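Local structure of 2-oxoglutarate carboxylase small subunit (Hydrogenobacter thermophilus, 7KCT) at residues I74-P88 with F99-I111. The protein is the small (beta) subunit of a carboxylase, built like a biotin carboxylase with an ATP-grasp domain, and is seen here with bound ADP, magnesium and bicarbonate. Residues are numbered along the deposited sequence; the frame is centred on the assembly and turned at random.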
ATOM      1  N   ILE A  74       9.682 -17.105  27.727  1.00 28.48           N
ATOM      2  CA  ILE A  74       8.641 -16.751  26.754  1.00 29.15           C
ATOM      3  C   ILE A  74       7.493 -17.752  26.791  1.00 31.49           C
ATOM      4  O   ILE A  74       6.318 -17.376  26.743  1.00 26.02           O
ATOM      5  CB  ILE A  74       9.279 -16.670  25.359  1.00 23.30           C
ATOM      6  CG1 ILE A  74      10.241 -15.490  25.329  1.00 25.43           C
ATOM      7  CG2 ILE A  74       8.251 -16.481  24.271  1.00 25.93           C
ATOM      8  CD1 ILE A  74      11.131 -15.399  24.082  1.00 26.06           C
ATOM      9  N   VAL A  75       7.814 -19.045  26.868  1.00 28.45           N
ATOM     10  CA  VAL A  75       6.777 -20.064  26.932  1.00 27.03           C
ATOM     11  C   VAL A  75       6.013 -19.980  28.241  1.00 27.93           C
ATOM     12  O   VAL A  75       4.781 -20.130  28.269  1.00 31.76           O
ATOM     13  CB  VAL A  75       7.399 -21.455  26.730  1.00 27.30           C
ATOM     14  CG1 VAL A  75       6.385 -22.507  27.097  1.00 32.86           C
ATOM     15  CG2 VAL A  75       7.825 -21.595  25.319  1.00 27.87           C
ATOM     16  N   ASP A  76       6.723 -19.747  29.339  1.00 28.46           N
ATOM     17  CA  ASP A  76       6.076 -19.530  30.624  1.00 32.14           C
ATOM     18  C   ASP A  76       5.126 -18.336  30.566  1.00 30.93           C
ATOM     19  O   ASP A  76       4.045 -18.372  31.162  1.00 26.69           O
ATOM     20  CB  ASP A  76       7.110 -19.279  31.716  1.00 29.52           C
ATOM     21  CG  ASP A  76       7.726 -20.564  32.274  1.00 48.67           C
ATOM     22  OD1 ASP A  76       7.280 -21.676  31.898  1.00 49.52           O
ATOM     23  OD2 ASP A  76       8.672 -20.452  33.092  1.00 51.52           O
ATOM     24  N   LEU A  77       5.545 -17.242  29.930  1.00 24.48           N
ATOM     25  CA  LEU A  77       4.660 -16.066  29.859  1.00 29.08           C
ATOM     26  C   LEU A  77       3.403 -16.384  29.079  1.00 24.14           C
ATOM     27  O   LEU A  77       2.304 -15.976  29.462  1.00 26.42           O
ATOM     28  CB  LEU A  77       5.360 -14.866  29.219  1.00 29.24           C
ATOM     29  CG  LEU A  77       4.569 -13.593  28.932  1.00 27.94           C
ATOM     30  CD1 LEU A  77       4.188 -12.928  30.247  1.00 25.43           C
ATOM     31  CD2 LEU A  77       5.438 -12.675  28.061  1.00 31.05           C
ATOM     32  N   ALA A  78       3.552 -17.098  27.966  1.00 24.77           N
ATOM     33  CA  ALA A  78       2.408 -17.476  27.166  1.00 25.59           C
ATOM     34  C   ALA A  78       1.419 -18.271  27.997  1.00 29.36           C
ATOM     35  O   ALA A  78       0.208 -18.036  27.927  1.00 28.31           O
ATOM     36  CB  ALA A  78       2.857 -18.308  25.955  1.00 25.04           C
ATOM     37  N   LEU A  79       1.916 -19.191  28.823  1.00 27.03           N
ATOM     38  CA  LEU A  79       1.019 -19.916  29.718  1.00 31.86           C
ATOM     39  C   LEU A  79       0.329 -18.987  30.730  1.00 28.88           C
ATOM     40  O   LEU A  79      -0.876 -19.127  30.977  1.00 31.81           O
ATOM     41  CB  LEU A  79       1.784 -21.024  30.439  1.00 30.70           C
ATOM     42  CG  LEU A  79       2.272 -22.224  29.624  1.00 32.04           C
ATOM     43  CD1 LEU A  79       3.153 -23.125  30.529  1.00 35.87           C
ATOM     44  CD2 LEU A  79       1.079 -22.961  29.035  1.00 32.89           C
ATOM     45  N   GLU A  80       1.074 -18.058  31.335  1.00 29.11           N
ATOM     46  CA  GLU A  80       0.522 -17.171  32.374  1.00 29.18           C
ATOM     47  C   GLU A  80      -0.601 -16.273  31.855  1.00 29.20           C
ATOM     48  O   GLU A  80      -1.519 -15.914  32.610  1.00 32.52           O
ATOM     49  CB  GLU A  80       1.643 -16.284  32.970  1.00 35.13           C
ATOM     50  CG  GLU A  80       2.745 -17.064  33.742  1.00 40.20           C
ATOM     51  CD  GLU A  80       4.118 -16.349  33.807  1.00 51.14           C
ATOM     52  OE1 GLU A  80       4.275 -15.202  33.322  1.00 43.18           O
ATOM     53  OE2 GLU A  80       5.068 -16.967  34.346  1.00 60.66           O
ATOM     54  N   VAL A  81      -0.512 -15.805  30.608  1.00 27.71           N
ATOM     55  CA  VAL A  81      -1.538 -14.901  30.080  1.00 28.32           C
ATOM     56  C   VAL A  81      -2.594 -15.618  29.259  1.00 30.60           C
ATOM     57  O   VAL A  81      -3.486 -14.968  28.710  1.00 27.47           O
ATOM     58  CB  VAL A  81      -0.914 -13.756  29.253  1.00 26.52           C
ATOM     59  CG1 VAL A  81       0.186 -13.056  30.048  1.00 25.65           C
ATOM     60  CG2 VAL A  81      -0.375 -14.243  27.940  1.00 28.56           C
ATOM     61  N   GLY A  82      -2.518 -16.931  29.149  1.00 29.89           N
ATOM     62  CA  GLY A  82      -3.462 -17.680  28.349  1.00 31.21           C
ATOM     63  C   GLY A  82      -3.336 -17.558  26.838  1.00 35.02           C
ATOM     64  O   GLY A  82      -4.335 -17.740  26.138  1.00 31.60           O
ATOM     65  N   ALA A  83      -2.135 -17.266  26.310  1.00 29.48           N
ATOM     66  CA  ALA A  83      -1.914 -17.350  24.872  1.00 28.95           C
ATOM     67  C   ALA A  83      -1.904 -18.815  24.455  1.00 31.66           C
ATOM     68  O   ALA A  83      -1.213 -19.631  25.060  1.00 33.13           O
ATOM     69  CB  ALA A  83      -0.589 -16.676  24.462  1.00 27.46           C
ATOM     70  N   GLU A  84      -2.624 -19.143  23.387  1.00 30.87           N
ATOM     71  CA  GLU A  84      -2.705 -20.516  22.919  1.00 31.03           C
ATOM     72  C   GLU A  84      -1.626 -20.854  21.897  1.00 31.53           C
ATOM     73  O   GLU A  84      -1.417 -22.039  21.595  1.00 25.67           O
ATOM     74  CB  GLU A  84      -4.118 -20.768  22.354  1.00 31.21           C
ATOM     75  CG  GLU A  84      -5.237 -20.345  23.379  1.00 43.42           C
ATOM     76  CD  GLU A  84      -6.681 -20.375  22.845  1.00 53.33           C
ATOM     77  OE1 GLU A  84      -6.889 -20.124  21.643  1.00 43.39           O
ATOM     78  OE2 GLU A  84      -7.618 -20.619  23.652  1.00 58.60           O
ATOM     79  N   ALA A  85      -0.939 -19.845  21.356  1.00 24.39           N
ATOM     80  CA  ALA A  85      -0.013 -20.033  20.258  1.00 19.78           C
ATOM     81  C   ALA A  85       0.999 -18.905  20.275  1.00 27.50           C
ATOM     82  O   ALA A  85       0.732 -17.814  20.792  1.00 24.24           O
ATOM     83  CB  ALA A  85      -0.739 -20.076  18.894  1.00 24.73           C
ATOM     84  N   ILE A  86       2.171 -19.199  19.714  1.00 26.56           N
ATOM     85  CA  ILE A  86       3.300 -18.279  19.648  1.00 27.27           C
ATOM     86  C   ILE A  86       3.756 -18.184  18.207  1.00 27.96           C
ATOM     87  O   ILE A  86       3.993 -19.211  17.553  1.00 25.76           O
ATOM     88  CB  ILE A  86       4.483 -18.717  20.530  1.00 24.84           C
ATOM     89  CG1 ILE A  86       4.151 -18.663  22.009  1.00 22.40           C
ATOM     90  CG2 ILE A  86       5.752 -17.822  20.370  1.00 32.82           C
ATOM     91  CD1 ILE A  86       5.245 -19.096  22.940  1.00 28.42           C
ATOM     92  N   HIS A  87       3.883 -16.957  17.707  1.00 24.42           N
ATOM     93  CA  HIS A  87       4.481 -16.771  16.404  1.00 26.14           C
ATOM     94  C   HIS A  87       5.910 -16.261  16.578  1.00 24.75           C
ATOM     95  O   HIS A  87       6.084 -15.203  17.204  1.00 24.75           O
ATOM     96  CB  HIS A  87       3.655 -15.797  15.546  1.00 24.49           C
ATOM     97  CG  HIS A  87       4.022 -15.855  14.097  1.00 21.46           C
ATOM     98  ND1 HIS A  87       5.324 -15.736  13.684  1.00 23.83           N
ATOM     99  CD2 HIS A  87       3.283 -15.993  12.972  1.00 26.10           C
ATOM    100  CE1 HIS A  87       5.381 -15.826  12.371  1.00 27.38           C
ATOM    101  NE2 HIS A  87       4.157 -15.981  11.915  1.00 29.17           N
ATOM    102  N   PRO A  88       6.958 -16.958  16.116  1.00 24.34           N
ATOM    103  CA  PRO A  88       8.335 -16.506  16.376  1.00 25.15           C
ATOM    104  C   PRO A  88       8.888 -15.473  15.399  1.00 23.75           C
ATOM    105  O   PRO A  88      10.025 -15.016  15.578  1.00 27.37           O
ATOM    106  CB  PRO A  88       9.129 -17.803  16.256  1.00 26.91           C
ATOM    107  CG  PRO A  88       8.483 -18.510  15.117  1.00 30.66           C
ATOM    108  CD  PRO A  88       6.962 -18.204  15.322  1.00 28.91           C
ATOM    109  N   PHE A  99      13.073 -24.307  21.355  1.00 29.62           N
ATOM    110  CA  PHE A  99      11.898 -23.461  21.573  1.00 28.52           C
ATOM    111  C   PHE A  99      10.645 -24.128  21.017  1.00 29.24           C
ATOM    112  O   PHE A  99       9.623 -24.231  21.707  1.00 30.13           O
ATOM    113  CB  PHE A  99      12.138 -22.081  20.950  1.00 29.08           C
ATOM    114  CG  PHE A  99      11.009 -21.064  21.173  1.00 29.57           C
ATOM    115  CD1 PHE A  99      10.497 -20.808  22.437  1.00 28.33           C
ATOM    116  CD2 PHE A  99      10.513 -20.325  20.101  1.00 32.31           C
ATOM    117  CE1 PHE A  99       9.481 -19.858  22.625  1.00 32.13           C
ATOM    118  CE2 PHE A  99       9.514 -19.367  20.286  1.00 32.71           C
ATOM    119  CZ  PHE A  99       8.995 -19.148  21.566  1.00 31.09           C
ATOM    120  N   ALA A 100      10.708 -24.627  19.778  1.00 31.50           N
ATOM    121  CA  ALA A 100       9.522 -25.199  19.131  1.00 25.31           C
ATOM    122  C   ALA A 100       9.000 -26.438  19.875  1.00 33.99           C
ATOM    123  O   ALA A 100       7.775 -26.658  19.983  1.00 30.34           O
ATOM    124  CB  ALA A 100       9.875 -25.549  17.682  1.00 28.37           C
ATOM    125  N   ARG A 101       9.922 -27.233  20.412  1.00 31.51           N
ATOM    126  CA  ARG A 101       9.622 -28.435  21.183  1.00 35.44           C
ATOM    127  C   ARG A 101       9.162 -28.108  22.609  1.00 30.60           C
ATOM    128  O   ARG A 101       8.316 -28.811  23.149  1.00 32.61           O
ATOM    129  CB  ARG A 101      10.849 -29.364  21.241  1.00 30.09           C
ATOM    130  CG  ARG A 101      10.459 -30.716  21.909  1.00 41.96           C
ATOM    131  CD  ARG A 101      11.504 -31.781  21.732  1.00 41.92           C
ATOM    132  NE  ARG A 101      12.467 -31.792  22.826  1.00 43.22           N
ATOM    133  CZ  ARG A 101      12.253 -32.386  24.006  1.00 54.50           C
ATOM    134  NH1 ARG A 101      11.101 -33.011  24.251  1.00 50.36           N
ATOM    135  NH2 ARG A 101      13.186 -32.359  24.953  1.00 58.56           N
ATOM    136  N   LEU A 102       9.751 -27.105  23.262  1.00 26.85           N
ATOM    137  CA  LEU A 102       9.222 -26.646  24.540  1.00 32.64           C
ATOM    138  C   LEU A 102       7.762 -26.203  24.395  1.00 33.28           C
ATOM    139  O   LEU A 102       6.908 -26.586  25.210  1.00 30.88           O
ATOM    140  CB  LEU A 102      10.108 -25.541  25.089  1.00 31.07           C
ATOM    141  CG  LEU A 102       9.860 -25.127  26.528  1.00 36.40           C
ATOM    142  CD1 LEU A 102      10.078 -26.314  27.507  1.00 37.65           C
ATOM    143  CD2 LEU A 102      10.794 -23.966  26.881  1.00 33.34           C
ATOM    144  N   CYS A 103       7.432 -25.483  23.319  1.00 25.70           N
ATOM    145  CA  CYS A 103       6.031 -25.130  23.087  1.00 28.09           C
ATOM    146  C   CYS A 103       5.145 -26.364  23.110  1.00 36.85           C
ATOM    147  O   CYS A 103       4.114 -26.387  23.799  1.00 31.78           O
ATOM    148  CB  CYS A 103       5.849 -24.414  21.744  1.00 29.81           C
ATOM    149  SG  CYS A 103       6.457 -22.713  21.743  1.00 31.26           S
ATOM    150  N   GLU A 104       5.540 -27.406  22.361  1.00 30.89           N
ATOM    151  CA  GLU A 104       4.752 -28.632  22.317  1.00 31.78           C
ATOM    152  C   GLU A 104       4.628 -29.256  23.702  1.00 28.36           C
ATOM    153  O   GLU A 104       3.544 -29.656  24.117  1.00 31.97           O
ATOM    154  CB  GLU A 104       5.373 -29.639  21.341  1.00 39.13           C
ATOM    155  CG  GLU A 104       4.641 -30.974  21.282  1.00 40.09           C
ATOM    156  CD  GLU A 104       5.242 -31.931  20.243  1.00 44.29           C
ATOM    157  OE1 GLU A 104       4.670 -32.058  19.138  1.00 43.38           O
ATOM    158  OE2 GLU A 104       6.254 -32.583  20.546  1.00 41.87           O
ATOM    159  N   GLU A 105       5.720 -29.366  24.435  1.00 32.51           N
ATOM    160  CA  GLU A 105       5.627 -30.011  25.740  1.00 32.18           C
ATOM    161  C   GLU A 105       4.682 -29.283  26.687  1.00 37.27           C
ATOM    162  O   GLU A 105       4.068 -29.914  27.552  1.00 33.23           O
ATOM    163  CB  GLU A 105       7.007 -30.120  26.359  1.00 35.99           C
ATOM    164  CG  GLU A 105       7.940 -31.047  25.547  1.00 42.17           C
ATOM    165  N   LYS A 106       4.538 -27.970  26.530  1.00 35.61           N
ATOM    166  CA  LYS A 106       3.730 -27.166  27.424  1.00 33.40           C
ATOM    167  C   LYS A 106       2.329 -26.947  26.911  1.00 30.84           C
ATOM    168  O   LYS A 106       1.574 -26.211  27.544  1.00 35.39           O
ATOM    169  CB  LYS A 106       4.398 -25.816  27.668  1.00 33.47           C
ATOM    170  CG  LYS A 106       5.766 -25.930  28.292  1.00 37.65           C
ATOM    171  CD  LYS A 106       5.724 -26.556  29.659  1.00 46.22           C
ATOM    172  CE  LYS A 106       6.936 -26.136  30.464  1.00 49.32           C
ATOM    173  NZ  LYS A 106       7.007 -26.846  31.762  1.00 60.16           N
ATOM    174  N   GLY A 107       1.979 -27.518  25.762  1.00 30.67           N
ATOM    175  CA  GLY A 107       0.655 -27.357  25.220  1.00 35.53           C
ATOM    176  C   GLY A 107       0.402 -26.055  24.498  1.00 39.35           C
ATOM    177  O   GLY A 107      -0.763 -25.672  24.323  1.00 33.17           O
ATOM    178  N   ILE A 108       1.452 -25.376  24.050  1.00 33.98           N
ATOM    179  CA  ILE A 108       1.345 -24.124  23.287  1.00 31.11           C
ATOM    180  C   ILE A 108       1.608 -24.445  21.826  1.00 34.64           C
ATOM    181  O   ILE A 108       2.561 -25.166  21.513  1.00 36.36           O
ATOM    182  CB  ILE A 108       2.364 -23.085  23.785  1.00 34.32           C
ATOM    183  CG1 ILE A 108       2.161 -22.790  25.262  1.00 34.76           C
ATOM    184  CG2 ILE A 108       2.292 -21.770  22.982  1.00 33.81           C
ATOM    185  CD1 ILE A 108       0.862 -22.129  25.560  1.00 35.21           C
ATOM    186  N   THR A 109       0.796 -23.909  20.921  1.00 30.62           N
ATOM    187  CA  THR A 109       1.009 -24.184  19.497  1.00 28.98           C
ATOM    188  C   THR A 109       2.109 -23.252  18.939  1.00 29.97           C
ATOM    189  O   THR A 109       1.976 -22.015  18.947  1.00 26.51           O
ATOM    190  CB  THR A 109      -0.303 -24.034  18.716  1.00 30.87           C
ATOM    191  OG1 THR A 109      -1.290 -24.955  19.201  1.00 31.88           O
ATOM    192  CG2 THR A 109      -0.140 -24.333  17.229  1.00 34.92           C
ATOM    193  N   PHE A 110       3.204 -23.848  18.476  1.00 31.01           N
ATOM    194  CA  PHE A 110       4.253 -23.129  17.737  1.00 29.73           C
ATOM    195  C   PHE A 110       3.766 -22.906  16.301  1.00 34.43           C
ATOM    196  O   PHE A 110       3.421 -23.874  15.614  1.00 27.75           O
ATOM    197  CB  PHE A 110       5.554 -23.944  17.799  1.00 31.07           C
ATOM    198  CG  PHE A 110       6.747 -23.273  17.146  1.00 30.24           C
ATOM    199  CD1 PHE A 110       7.480 -22.347  17.845  1.00 32.09           C
ATOM    200  CD2 PHE A 110       7.146 -23.604  15.846  1.00 31.75           C
ATOM    201  CE1 PHE A 110       8.578 -21.725  17.267  1.00 31.85           C
ATOM    202  CE2 PHE A 110       8.241 -22.964  15.245  1.00 24.70           C
ATOM    203  CZ  PHE A 110       8.941 -22.026  15.946  1.00 26.96           C
ATOM    204  N   ILE A 111       3.717 -21.644  15.844  1.00 26.37           N
ATOM    205  CA  ILE A 111       3.250 -21.300  14.487  1.00 22.87           C
ATOM    206  C   ILE A 111       4.467 -21.405  13.564  1.00 29.57           C
ATOM    207  O   ILE A 111       5.242 -20.445  13.368  1.00 27.43           O
ATOM    208  CB  ILE A 111       2.587 -19.917  14.442  1.00 26.77           C
ATOM    209  CG1 ILE A 111       1.346 -19.913  15.350  1.00 24.47           C
ATOM    210  CG2 ILE A 111       2.227 -19.517  13.013  1.00 26.80           C
ATOM    211  CD1 ILE A 111       0.785 -18.515  15.629  1.00 27.09           C
TER
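Ala85 and Ile86 pair in parallel with Thr109 and Phe110, while helices 74-81 and 99-105 run side by side, their axes approaching to 10.3 Å at a crossing angle of -31°. Three backbone hydrogen bonds join the two segments: Thr109 N to Glu84 O, Ile86 N to Thr109 O (2.9 Å) and Ile111 N to Ile86 O. Ile86 leaves the sheet toward the helices; chi1 of -67° puts CG2 anti to the backbone N, which brings it to Phe99 CZ at 3.7 Å, and CG1 lies 3.7 Å from Ile108 CG2. Between the helices, Val75 splits its two methyls: CG2 touches Phe99 CE1 at 3.6 Å, the two side chains running in opposite directions, and CG1 meets Lys106 CG, whose chain lies about perpendicular to the valine. Ile108, bent at chi2 (-65°), turns CD1 to helix 74-81, 3.6 Å from Leu79 CD2. Further along, Pro88 CG rests 3.6 Å from Phe110 CZ, and on the Ala85 face Ile111 CD1 packs on Ala85 CB. Each helix ends in a Schellman motif, at Gly82 and Gly107. Helix 71-81 leads into strand 85-87 and packs against the beta-alpha-beta unit of strand 85-87, helix 97-105 and edge strand 109-110, in the Rossmann-like biotin carboxylase N-terminal domain.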